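Local structure of DNA translocase coupling protein (Clostridium perfringens, 6O1W) at residues D186-E189 against K190-Y194; D197-A200 against K201-L205; T249-K252 against L253-E257; T260-L263 against A264-S267; V285-G288 against Q289-N292. The protein probably couples ATP binding to DNA movement during conjugative transfer of a plasmid, as a membrane-anchored translocase of the FtsK/SpoIIIE type. All blocks are in the same frame, centred on the assembly; numbering follows the deposited sequence.

Interaction 1 (D186-E189 against K190-Y194). With BGC (beta-D-glucopyranose), chain E.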
loop_
_atom_site.group_PDB
_atom_site.type_symbol
_atom_site.label_atom_id
_atom_site.label_comp_id
_atom_site.label_asym_id
_atom_site.label_seq_id
_atom_site.Cartn_x
_atom_site.Cartn_y
_atom_site.Cartn_z
ATOM N N ASP A 186 -9.818 16.131 20.633
ATOM C CA ASP A 186 -9.367 17.440 21.119
ATOM C C ASP A 186 -7.875 17.621 20.849
ATOM O O ASP A 186 -7.466 18.642 20.281
ATOM C CB ASP A 186 -9.671 17.617 22.632
ATOM C CG ASP A 186 -11.128 17.577 23.048
ATOM O OD1 ASP A 186 -11.990 17.887 22.213
ATOM O OD2 ASP A 186 -11.399 17.266 24.227
ATOM N N ALA A 187 -7.057 16.619 21.223
ATOM C CA ALA A 187 -5.615 16.640 20.968
ATOM C C ALA A 187 -5.332 16.659 19.451
ATOM O O ALA A 187 -4.399 17.335 19.035
ATOM C CB ALA A 187 -4.949 15.445 21.612
ATOM N N ALA A 188 -6.167 15.988 18.624
ATOM C CA ALA A 188 -6.007 15.978 17.150
ATOM C C ALA A 188 -6.297 17.349 16.549
ATOM O O ALA A 188 -5.600 17.719 15.615
ATOM C CB ALA A 188 -6.905 14.926 16.498
ATOM N N GLU A 189 -7.318 18.105 17.063
ATOM C CA GLU A 189 -7.577 19.464 16.556
ATOM C C GLU A 189 -6.355 20.352 16.854
ATOM O O GLU A 189 -5.894 21.039 15.956
ATOM C CB GLU A 189 -8.884 20.089 17.116
ATOM C CG GLU A 189 -8.896 21.614 17.030
ATOM C CD GLU A 189 -10.193 22.393 17.175
ATOM O OE1 GLU A 189 -11.120 21.932 17.877
ATOM O OE2 GLU A 189 -10.258 23.505 16.604
ATOM N N LYS A 190 -5.805 20.298 18.084
ATOM C CA LYS A 190 -4.595 21.048 18.440
ATOM C C LYS A 190 -3.411 20.627 17.546
ATOM O O LYS A 190 -2.628 21.465 17.142
ATOM C CB LYS A 190 -4.212 20.849 19.930
ATOM C CG LYS A 190 -5.231 21.423 20.920
ATOM C CD LYS A 190 -4.751 21.238 22.361
ATOM C CE LYS A 190 -5.881 21.177 23.369
ATOM N NZ LYS A 190 -6.579 22.478 23.532
ATOM N N LEU A 191 -3.268 19.335 17.266
ATOM C CA LEU A 191 -2.160 18.837 16.443
ATOM C C LEU A 191 -2.241 19.337 15.022
ATOM O O LEU A 191 -1.255 19.856 14.520
ATOM C CB LEU A 191 -2.083 17.294 16.432
ATOM C CG LEU A 191 -1.093 16.685 15.388
ATOM C CD1 LEU A 191 0.348 17.065 15.724
ATOM C CD2 LEU A 191 -1.277 15.145 15.249
ATOM N N PHE A 192 -3.397 19.177 14.379
ATOM C CA PHE A 192 -3.555 19.548 12.969
ATOM C C PHE A 192 -3.535 21.064 12.725
ATOM O O PHE A 192 -3.095 21.490 11.658
ATOM C CB PHE A 192 -4.785 18.874 12.339
ATOM C CG PHE A 192 -4.462 17.435 12.017
ATOM C CD1 PHE A 192 -3.637 17.111 10.938
ATOM C CD2 PHE A 192 -4.948 16.402 12.811
ATOM C CE1 PHE A 192 -3.334 15.780 10.640
ATOM C CE2 PHE A 192 -4.618 15.061 12.531
ATOM C CZ PHE A 192 -3.801 14.761 11.458
ATOM N N LYS A 193 -3.987 21.854 13.701
ATOM C CA LYS A 193 -3.903 23.316 13.623
ATOM C C LYS A 193 -2.403 23.718 13.749
ATOM O O LYS A 193 -1.934 24.551 12.999
ATOM C CB LYS A 193 -4.779 23.969 14.712
ATOM C CG LYS A 193 -4.652 25.493 14.807
ATOM C CD LYS A 193 -5.068 26.171 13.524
ATOM C CE LYS A 193 -5.302 27.641 13.756
ATOM N NZ LYS A 193 -4.723 28.476 12.669
ATOM N N TYR A 194 -1.647 23.052 14.618
ATOM C CA TYR A 194 -0.212 23.279 14.735
ATOM C C TYR A 194 0.529 22.943 13.409
ATOM O O TYR A 194 1.385 23.722 12.974
ATOM C CB TYR A 194 0.374 22.441 15.887
ATOM C CG TYR A 194 1.883 22.333 15.799
ATOM C CD1 TYR A 194 2.701 23.430 16.085
ATOM C CD2 TYR A 194 2.493 21.162 15.364
ATOM C CE1 TYR A 194 4.091 23.347 15.965
ATOM C CE2 TYR A 194 3.880 21.063 15.253
ATOM C CZ TYR A 194 4.672 22.167 15.521
ATOM O OH TYR A 194 6.031 22.084 15.355
HETATM C C2 BGC E . 4.726 21.085 19.517
HETATM C C3 BGC E . 3.806 22.172 20.056
HETATM C C4 BGC E . 2.382 21.939 19.567
HETATM C C5 BGC E . 1.923 20.530 19.934
HETATM C C6 BGC E . 0.572 20.181 19.359
HETATM C C1 BGC E . 4.185 19.717 19.926
HETATM O O1 BGC E . 5.011 18.713 19.442
HETATM O O2 BGC E . 6.048 21.266 20.012
HETATM O O3 BGC E . 4.275 23.454 19.655
HETATM O O4 BGC E . 1.487 22.886 20.140
HETATM O O5 BGC E . 2.857 19.562 19.423
HETATM O O6 BGC E . 0.213 18.845 19.679
#
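The first turns of helix 185-209, an amphipathic helix flanking the P-loop NTPase sheet, carry this contact, in which the ring of Phe192 turns an edge to the carbonyl of Ala188. Phe192 N donates to Ala188 O at 2.9 Å in a nearly straight bond, and its ring then leans on that oxygen: Phe192 CD2 lies 3.2 Å from Ala188 O, near the ring plane. The torsion behind this sets CG opposite the carbonyl carbon (chi1 -78°), sending the ring back along the preceding turn, where CD2 also comes within 4.4 Å of Ala188 CB. One residue earlier, Leu191 N reaches Ala187 O at 2.9 Å, while Leu191 CB rests 3.5 Å from that oxygen. The amides of Lys190 and Lys193 continue the i to i+4 pattern to the carbonyls of Asp186 and Glu189. The acidic ends reach across to helix 247-266: Asp186 forms a salt bridge with Lys252 and Glu189 one with Arg255. Two residues beyond Phe192, Tyr194 offers a ring face to a bound beta-D-glucopyranose, whose C4 stands 3.7 Å above the ring plane, displaced toward its rim. Tyr161 and Gln180 hydrogen-bond the sugar and complete the pocket. Leucine and alanine against strands 159-163 and 179-182, with charges directed to a neighbouring helix, make this the amphipathic flanking helix of an alpha/beta P-loop fold, with Tyr194 adding a face consistent with carbohydrate-aromatic stacking.

Interaction 2 (D197-A200 against K201-L205)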
loop_
_atom_site.group_PDB
_atom_site.type_symbol
_atom_site.label_atom_id
_atom_site.label_comp_id
_atom_site.label_asym_id
_atom_site.label_seq_id
_atom_site.Cartn_x
_atom_site.Cartn_y
_atom_site.Cartn_z
ATOM N N ASP A 197 -0.139 25.446 10.621
ATOM C CA ASP A 197 0.629 26.673 10.918
ATOM C C ASP A 197 2.127 26.419 10.660
ATOM O O ASP A 197 2.789 27.299 10.123
ATOM C CB ASP A 197 0.431 27.095 12.386
ATOM C CG ASP A 197 -0.970 27.582 12.722
ATOM O OD1 ASP A 197 -1.805 27.707 11.785
ATOM O OD2 ASP A 197 -1.247 27.809 13.918
ATOM N N GLU A 198 2.663 25.233 11.057
ATOM C CA GLU A 198 4.076 24.910 10.834
ATOM C C GLU A 198 4.346 24.829 9.315
ATOM O O GLU A 198 5.385 25.286 8.856
ATOM C CB GLU A 198 4.503 23.608 11.556
ATOM C CG GLU A 198 5.943 23.176 11.277
ATOM C CD GLU A 198 7.060 24.056 11.826
ATOM O OE1 GLU A 198 6.809 24.775 12.817
ATOM O OE2 GLU A 198 8.191 24.011 11.282
ATOM N N ASN A 199 3.393 24.278 8.558
ATOM C CA ASN A 199 3.479 24.211 7.111
ATOM C C ASN A 199 3.509 25.639 6.524
ATOM O O ASN A 199 4.357 25.931 5.680
ATOM C CB ASN A 199 2.299 23.426 6.521
ATOM C CG ASN A 199 2.516 23.189 5.044
ATOM O OD1 ASN A 199 3.398 22.462 4.646
ATOM N ND2 ASN A 199 1.777 23.838 4.201
ATOM N N ALA A 200 2.615 26.522 7.000
ATOM C CA ALA A 200 2.526 27.930 6.538
ATOM C C ALA A 200 3.835 28.678 6.814
ATOM O O ALA A 200 4.321 29.346 5.919
ATOM C CB ALA A 200 1.314 28.654 7.167
ATOM N N LYS A 201 4.462 28.463 7.983
ATOM C CA LYS A 201 5.760 29.060 8.351
ATOM C C LYS A 201 6.909 28.576 7.436
ATOM O O LYS A 201 7.751 29.378 7.034
ATOM C CB LYS A 201 6.095 28.813 9.826
ATOM C CG LYS A 201 5.147 29.552 10.783
ATOM C CD LYS A 201 5.220 29.049 12.233
ATOM C CE LYS A 201 6.189 29.836 13.076
ATOM N NZ LYS A 201 6.388 29.218 14.410
ATOM N N ARG A 202 6.874 27.294 7.044
ATOM C CA ARG A 202 7.864 26.675 6.158
ATOM C C ARG A 202 7.722 27.180 4.738
ATOM O O ARG A 202 8.736 27.515 4.132
ATOM C CB ARG A 202 7.768 25.151 6.215
ATOM C CG ARG A 202 8.283 24.597 7.538
ATOM C CD ARG A 202 8.332 23.071 7.558
ATOM N NE ARG A 202 8.839 22.627 8.856
ATOM C CZ ARG A 202 9.402 21.454 9.100
ATOM N NH1 ARG A 202 9.520 20.548 8.133
ATOM N NH2 ARG A 202 9.828 21.164 10.315
ATOM N N LEU A 203 6.472 27.338 4.235
ATOM C CA LEU A 203 6.230 27.889 2.893
ATOM C C LEU A 203 6.766 29.325 2.821
ATOM O O LEU A 203 7.332 29.717 1.804
ATOM C CB LEU A 203 4.730 27.908 2.548
ATOM C CG LEU A 203 4.033 26.602 2.210
ATOM C CD1 LEU A 203 2.535 26.852 2.003
ATOM C CD2 LEU A 203 4.587 25.990 0.938
ATOM N N LYS A 204 6.602 30.089 3.914
ATOM C CA LYS A 204 7.035 31.491 4.036
ATOM C C LYS A 204 8.583 31.534 3.948
ATOM O O LYS A 204 9.127 32.337 3.187
ATOM C CB LYS A 204 6.518 32.042 5.392
ATOM C CG LYS A 204 6.705 33.518 5.639
ATOM C CD LYS A 204 6.087 33.926 7.004
ATOM C CE LYS A 204 6.261 35.401 7.314
ATOM N NZ LYS A 204 7.703 35.763 7.501
ATOM N N LEU A 205 9.269 30.613 4.654
ATOM C CA LEU A 205 10.733 30.503 4.628
ATOM C C LEU A 205 11.265 30.151 3.228
ATOM O O LEU A 205 12.241 30.746 2.777
ATOM C CB LEU A 205 11.229 29.491 5.675
ATOM C CG LEU A 205 11.092 29.908 7.155
ATOM C CD1 LEU A 205 11.396 28.722 8.085
ATOM C CD2 LEU A 205 12.011 31.116 7.498
#
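Residues 197-200 and 201-205 are successive turns of one regular helix, with the CA atoms of Asn199 and Arg202 5.1 Å apart and each carbonyl from Asp197 to Ala200 accepting from the amide four residues on. Leu203 N to Asn199 O is among the shorter of these bonds, at 2.9 Å. Over this backbone lies an i to i+4 salt bridge. Glu198 OE2 accepts from Arg202 NE at 2.9 Å, with an N-H...O angle of 160°, through its anti lone pair and in the guanidinium plane, whereas the second bond, from Arg202 NH2 to the same oxygen, is weak at 3.4 Å. Carboxylate and guanidinium planes stand 80° apart, so a single oxygen does the gripping in place of a flat, two-oxygen fork. A bend at chi2 (68°) swings the Glu198 carboxylate toward the extended arginine, whose CG passes 3.3 Å from Glu198 O. An i to i+4 Glu-Arg pair is a standard helix salt bridge, and here, with Arg202 buried, it faces Ile229 on strand 229-233 of the P-loop fold. The guanidinium is held further by the carbonyls of Thr270 and Lys227, which would help fix its rotation. Around the helix, Asn199 ND2 packs against Leu203 CD1 at 3.8 Å, and Asn199 OD1 is hydrogen-bonded to Thr270 OG1. Lys201 runs its CG past Asp197 O at 3.3 Å, its aliphatic chain lying along the preceding turn.

Interaction 3 (T249-K252 against L253-E257)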
loop_
_atom_site.group_PDB
_atom_site.type_symbol
_atom_site.label_atom_id
_atom_site.label_comp_id
_atom_site.label_asym_id
_atom_site.label_seq_id
_atom_site.Cartn_x
_atom_site.Cartn_y
_atom_site.Cartn_z
ATOM N N THR A 249 -18.911 17.736 17.827
ATOM C CA THR A 249 -17.865 16.801 17.415
ATOM C C THR A 249 -17.751 16.810 15.898
ATOM O O THR A 249 -16.644 16.707 15.383
ATOM C CB THR A 249 -18.137 15.405 17.988
ATOM O OG1 THR A 249 -18.368 15.524 19.393
ATOM C CG2 THR A 249 -16.997 14.428 17.731
ATOM N N ARG A 250 -18.887 16.960 15.191
ATOM C CA ARG A 250 -18.934 17.011 13.723
ATOM C C ARG A 250 -18.185 18.249 13.221
ATOM O O ARG A 250 -17.318 18.110 12.361
ATOM C CB ARG A 250 -20.390 16.992 13.208
ATOM C CG ARG A 250 -20.517 16.618 11.739
ATOM C CD ARG A 250 -21.963 16.662 11.260
ATOM N NE ARG A 250 -22.202 15.655 10.227
ATOM C CZ ARG A 250 -22.670 14.431 10.462
ATOM N NH1 ARG A 250 -22.975 14.054 11.701
ATOM N NH2 ARG A 250 -22.845 13.577 9.461
ATOM N N ALA A 251 -18.473 19.437 13.807
ATOM C CA ALA A 251 -17.819 20.703 13.453
ATOM C C ALA A 251 -16.297 20.624 13.693
ATOM O O ALA A 251 -15.507 21.106 12.870
ATOM C CB ALA A 251 -18.433 21.848 14.241
ATOM N N LYS A 252 -15.900 19.975 14.799
ATOM C CA LYS A 252 -14.508 19.726 15.156
ATOM C C LYS A 252 -13.839 18.848 14.063
ATOM O O LYS A 252 -12.762 19.204 13.582
ATOM C CB LYS A 252 -14.465 19.041 16.518
ATOM C CG LYS A 252 -13.095 18.927 17.116
ATOM C CD LYS A 252 -13.244 18.811 18.608
ATOM C CE LYS A 252 -11.944 19.155 19.253
ATOM N NZ LYS A 252 -12.142 20.002 20.452
ATOM N N LEU A 253 -14.498 17.745 13.647
ATOM C CA LEU A 253 -13.999 16.852 12.573
ATOM C C LEU A 253 -13.916 17.574 11.216
ATOM O O LEU A 253 -12.991 17.328 10.457
ATOM C CB LEU A 253 -14.836 15.560 12.451
ATOM C CG LEU A 253 -14.728 14.549 13.620
ATOM C CD1 LEU A 253 -15.564 13.311 13.353
ATOM C CD2 LEU A 253 -13.294 14.147 13.896
ATOM N N VAL A 254 -14.893 18.459 10.927
ATOM C CA VAL A 254 -14.929 19.293 9.717
ATOM C C VAL A 254 -13.695 20.204 9.735
ATOM O O VAL A 254 -13.014 20.303 8.726
ATOM C CB VAL A 254 -16.266 20.089 9.574
ATOM C CG1 VAL A 254 -16.182 21.164 8.483
ATOM C CG2 VAL A 254 -17.435 19.145 9.305
ATOM N N ARG A 255 -13.395 20.823 10.884
ATOM C CA ARG A 255 -12.244 21.717 11.061
ATOM C C ARG A 255 -10.949 20.937 10.837
ATOM O O ARG A 255 -10.122 21.377 10.054
ATOM C CB ARG A 255 -12.291 22.339 12.463
ATOM C CG ARG A 255 -11.870 23.802 12.539
ATOM C CD ARG A 255 -12.665 24.571 13.593
ATOM N NE ARG A 255 -12.584 23.963 14.923
ATOM C CZ ARG A 255 -13.624 23.743 15.723
ATOM N NH1 ARG A 255 -14.844 24.109 15.355
ATOM N NH2 ARG A 255 -13.450 23.161 16.901
ATOM N N ILE A 256 -10.824 19.728 11.433
ATOM C CA ILE A 256 -9.677 18.825 11.258
ATOM C C ILE A 256 -9.504 18.406 9.784
ATOM O O ILE A 256 -8.358 18.327 9.312
ATOM C CB ILE A 256 -9.773 17.594 12.190
ATOM C CG1 ILE A 256 -9.608 18.023 13.656
ATOM C CG2 ILE A 256 -8.730 16.504 11.792
ATOM C CD1 ILE A 256 -10.100 16.968 14.719
ATOM N N GLU A 257 -10.632 18.079 9.083
ATOM C CA GLU A 257 -10.604 17.687 7.661
ATOM C C GLU A 257 -10.060 18.861 6.808
ATOM O O GLU A 257 -9.274 18.632 5.878
ATOM C CB GLU A 257 -11.995 17.244 7.185
ATOM C CG GLU A 257 -12.135 17.106 5.674
ATOM C CD GLU A 257 -13.502 16.708 5.147
ATOM O OE1 GLU A 257 -14.523 17.018 5.806
ATOM O OE2 GLU A 257 -13.549 16.099 4.055
#
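Arg255 bends back over the turn that precedes it, and its course can be followed atom by atom. CB lies between two carbonyls, 3.4 Å from Lys252 O and 3.5 Å from Ala251 O, the latter also accepting from Arg255 N at 2.9 Å. Bends at chi2 (145°) and chi3 (56°) then curl the chain back toward the start of the helix. At the tip the guanidinium lays one face over the backbone: Lys252 CA sits 4.0 Å from its plane, offset toward the rim, and Arg255 NH1 approaches Ala251 O to 4.0 Å. These are contacts of shape, and the polar grip comes from outside, where NH2 makes a salt bridge to Glu189. Lys252 NZ, 4.9 Å from Arg255 NH2, is paired with Asp186, so two acids probably offset the two neighbouring cations. Ile256, on the following residue, places CG1 3.4 Å from Lys252 O, the acceptor of its own amide, and Val254 CG2 touches Arg250 O at 3.2 Å. The segments lie in helix 247-266, whose Lys252, Leu253 and Ile256 side chains meet Val185 of helix 185-209, while Ile256 also packs on Phe192 of that helix and on Leu239 of helix 237-240.

Interaction 4 (T260-L263 against A264-S267)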
loop_
_atom_site.group_PDB
_atom_site.type_symbol
_atom_site.label_atom_id
_atom_site.label_comp_id
_atom_site.label_asym_id
_atom_site.label_seq_id
_atom_site.Cartn_x
_atom_site.Cartn_y
_atom_site.Cartn_z
ATOM N N THR A 260 -6.311 18.816 7.385
ATOM C CA THR A 260 -5.701 17.657 6.712
ATOM C C THR A 260 -5.591 17.892 5.213
ATOM O O THR A 260 -4.529 17.628 4.643
ATOM C CB THR A 260 -6.446 16.355 7.061
ATOM O OG1 THR A 260 -6.397 16.186 8.474
ATOM C CG2 THR A 260 -5.801 15.124 6.432
ATOM N N SER A 261 -6.668 18.424 4.596
ATOM C CA SER A 261 -6.768 18.749 3.174
ATOM C C SER A 261 -5.738 19.770 2.775
ATOM O O SER A 261 -5.039 19.552 1.793
ATOM C CB SER A 261 -8.164 19.278 2.833
ATOM O OG SER A 261 -9.105 18.227 2.955
ATOM N N THR A 262 -5.634 20.877 3.545
ATOM C CA THR A 262 -4.664 21.970 3.345
ATOM C C THR A 262 -3.244 21.402 3.470
ATOM O O THR A 262 -2.372 21.717 2.647
ATOM C CB THR A 262 -4.926 23.098 4.361
ATOM O OG1 THR A 262 -6.246 23.577 4.152
ATOM C CG2 THR A 262 -3.925 24.262 4.256
ATOM N N LEU A 263 -3.022 20.551 4.488
ATOM C CA LEU A 263 -1.713 19.931 4.686
ATOM C C LEU A 263 -1.340 19.080 3.490
ATOM O O LEU A 263 -0.273 19.281 2.930
ATOM C CB LEU A 263 -1.711 19.044 5.925
ATOM C CG LEU A 263 -0.991 19.500 7.166
ATOM C CD1 LEU A 263 -0.938 18.341 8.163
ATOM C CD2 LEU A 263 0.417 20.026 6.858
ATOM N N ALA A 264 -2.234 18.169 3.063
ATOM C CA ALA A 264 -1.980 17.267 1.945
ATOM C C ALA A 264 -1.663 18.013 0.622
ATOM O O ALA A 264 -0.720 17.666 -0.097
ATOM C CB ALA A 264 -3.160 16.324 1.764
ATOM N N ARG A 265 -2.421 19.045 0.340
ATOM C CA ARG A 265 -2.304 19.826 -0.882
ATOM C C ARG A 265 -1.050 20.705 -0.902
ATOM O O ARG A 265 -0.395 20.778 -1.938
ATOM C CB ARG A 265 -3.610 20.662 -1.070
ATOM C CG ARG A 265 -3.619 21.682 -2.214
ATOM C CD ARG A 265 -4.968 22.389 -2.319
ATOM N NE ARG A 265 -5.331 23.095 -1.076
ATOM C CZ ARG A 265 -5.017 24.358 -0.804
ATOM N NH1 ARG A 265 -4.366 25.097 -1.695
ATOM N NH2 ARG A 265 -5.370 24.899 0.353
ATOM N N LEU A 266 -0.699 21.336 0.231
ATOM C CA LEU A 266 0.397 22.310 0.288
ATOM C C LEU A 266 1.738 21.872 0.883
ATOM O O LEU A 266 2.667 22.694 0.846
ATOM C CB LEU A 266 -0.064 23.564 1.054
ATOM C CG LEU A 266 -1.259 24.371 0.494
ATOM C CD1 LEU A 266 -1.558 25.581 1.405
ATOM C CD2 LEU A 266 -0.963 24.881 -0.920
ATOM N N SER A 267 1.867 20.651 1.443
ATOM C CA SER A 267 3.124 20.277 2.132
ATOM C C SER A 267 4.175 19.488 1.301
ATOM O O SER A 267 5.104 18.874 1.881
ATOM C CB SER A 267 2.826 19.516 3.417
ATOM O OG SER A 267 2.194 18.309 3.035
HETATM O O HOH W 1 -7.651 22.818 1.150
#
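Ser267 and Leu263 make the close part of this contact, at the point where the helix ends. The carbonyl oxygen of Leu263 accepts twice: from Ser267 N at 2.9 Å, bent to 131° at the hydrogen, and from Ser267 OG at 2.7 Å, the hydroxyl standing 43° out of the carbonyl plane. Chi1 of 64° places OG between the backbone N and the carbonyl carbon, turning it back onto the last turn; Ser267 OG is also hydrogen-bonded to Ile272 O, on strand 272-278. Beside it, Ala264 CB rests 3.4 Å from Thr260 O. The outer side is looser. Thr262 and Leu266 run side by side, CG2 meeting CD1 at 3.9 Å, and Leu266 CG lies over one face of the Arg265 guanidinium. Thr262 OG1 is at the guanidinium edge but 4.1 Å from Arg265 NH2, and its hydroxyl is hydrogen-bonded to Gly258 O. A water spans the pair, accepting from Arg265 NH2 at 3.2 Å and donating only weakly to Thr262 OG1. This C-terminal end of helix 247-266 sits between helix 185-209, met by Leu263, Leu266 and Ser267, and helix 288-293, while Leu263 and Ala264 rest on strand 272-278.

Interaction 5 (V285-G288 against Q289-N292)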
loop_
_atom_site.group_PDB
_atom_site.type_symbol
_atom_site.label_atom_id
_atom_site.label_comp_id
_atom_site.label_asym_id
_atom_site.label_seq_id
_atom_site.Cartn_x
_atom_site.Cartn_y
_atom_site.Cartn_z
ATOM N N VAL A 285 -14.704 8.607 3.316
ATOM C CA VAL A 285 -13.439 8.617 4.056
ATOM C C VAL A 285 -12.279 8.906 3.112
ATOM O O VAL A 285 -11.501 9.820 3.380
ATOM C CB VAL A 285 -13.279 7.321 4.908
ATOM C CG1 VAL A 285 -11.852 7.139 5.437
ATOM C CG2 VAL A 285 -14.294 7.303 6.060
ATOM N N ILE A 286 -12.166 8.142 2.013
ATOM C CA ILE A 286 -11.155 8.372 0.967
ATOM C C ILE A 286 -11.865 9.249 -0.069
ATOM O O ILE A 286 -12.405 8.744 -1.053
ATOM C CB ILE A 286 -10.615 7.061 0.341
ATOM C CG1 ILE A 286 -10.111 6.073 1.430
ATOM C CG2 ILE A 286 -9.543 7.379 -0.746
ATOM C CD1 ILE A 286 -9.709 4.653 0.917
ATOM N N THR A 287 -11.946 10.549 0.218
ATOM C CA THR A 287 -12.624 11.518 -0.638
ATOM C C THR A 287 -11.772 11.828 -1.887
ATOM O O THR A 287 -10.655 11.302 -2.033
ATOM C CB THR A 287 -12.898 12.815 0.158
ATOM O OG1 THR A 287 -11.653 13.367 0.594
ATOM C CG2 THR A 287 -13.857 12.613 1.348
ATOM N N GLY A 288 -12.309 12.698 -2.752
ATOM C CA GLY A 288 -11.635 13.188 -3.948
ATOM C C GLY A 288 -10.461 14.077 -3.584
ATOM O O GLY A 288 -9.453 14.068 -4.278
ATOM N N GLN A 289 -10.558 14.815 -2.466
ATOM C CA GLN A 289 -9.465 15.672 -1.999
ATOM C C GLN A 289 -8.263 14.814 -1.549
ATOM O O GLN A 289 -7.127 15.130 -1.908
ATOM C CB GLN A 289 -9.933 16.608 -0.878
ATOM C CG GLN A 289 -8.863 17.617 -0.451
ATOM C CD GLN A 289 -9.144 19.047 -0.868
ATOM O OE1 GLN A 289 -10.292 19.517 -0.863
ATOM N NE2 GLN A 289 -8.085 19.783 -1.211
ATOM N N ILE A 290 -8.523 13.723 -0.792
ATOM C CA ILE A 290 -7.497 12.782 -0.352
ATOM C C ILE A 290 -6.850 12.184 -1.616
ATOM O O ILE A 290 -5.639 12.224 -1.747
ATOM C CB ILE A 290 -8.103 11.667 0.568
ATOM C CG1 ILE A 290 -8.564 12.228 1.946
ATOM C CG2 ILE A 290 -7.162 10.447 0.719
ATOM C CD1 ILE A 290 -7.448 12.720 2.956
ATOM N N LYS A 291 -7.660 11.690 -2.553
ATOM C CA LYS A 291 -7.155 11.097 -3.776
ATOM C C LYS A 291 -6.338 12.055 -4.618
ATOM O O LYS A 291 -5.287 11.662 -5.105
ATOM C CB LYS A 291 -8.279 10.451 -4.601
ATOM C CG LYS A 291 -8.641 9.035 -4.150
ATOM C CD LYS A 291 -9.719 8.426 -5.065
ATOM C CE LYS A 291 -9.192 7.369 -6.018
ATOM N NZ LYS A 291 -8.135 7.869 -6.942
ATOM N N ASN A 292 -6.782 13.313 -4.767
ATOM C CA ASN A 292 -6.053 14.291 -5.579
ATOM C C ASN A 292 -4.718 14.707 -4.946
ATOM O O ASN A 292 -3.830 15.149 -5.670
ATOM C CB ASN A 292 -6.927 15.529 -5.891
ATOM C CG ASN A 292 -8.234 15.250 -6.620
ATOM O OD1 ASN A 292 -8.392 14.274 -7.364
ATOM N ND2 ASN A 292 -9.223 16.101 -6.405
#
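Thr287 meets Ile290 where a loop becomes a helix, in an N-cap arrangement. Thr287 OG1 accepts from Ile290 N in a weak bond of 3.4 Å, long but straight at 168°. With chi1 at 61° the hydroxyl is tucked in over its own main chain, facing the first turn, and Ile290 CG1 closes on the same oxygen at 3.6 Å. The first full turn is secured by Lys291 N to Thr287 O at 3.1 Å, so one residue supplies both a side-chain and a main-chain acceptor. Around this polar start lies an apolar second shell. Ile286 sends its CG2 branch to two partners, 3.9 Å from Lys291 CG and 4.2 Å from Ile290 CG2; it crosses the Ile290 side chain at about a right angle and that of Lys291 at a slant. The isoleucine pair thereby packs the incoming loop against the turn that Thr287 caps. Further out, Ile286 is backed by Ile310 and Val311 of helix 305-312 and by Pro281, and Val285 by Ala237 and Met240 of helix 237-240. Coming after strand 272-278, the loop thus settles between these two helices as it enters helix 288-293, with Ile286 about 9 Å, between side chains, from the ATP-site residue Lys142.

In the fold
Taken together, the five sites show how local helical contacts assemble a P-loop NTPase flank. Interactions 1 and 2 follow one another on helix 185-209, their centres 16 Å apart, and interactions 3 and 4 do the same on helix 247-266. The two helices touch along their lengths: interaction 1 meets interaction 3, centres 11 Å apart, through two salt bridges and Ile256 packing, whereas interaction 2 packs on interaction 4, their centres 12 Å apart. Interaction 5, last along the chain, opens helix 288-293 and touches interaction 4 through Gln289. The series thus runs from a sugar-bearing outer helix inward toward the ATP-binding region, with the strands of the mixed sheet beneath.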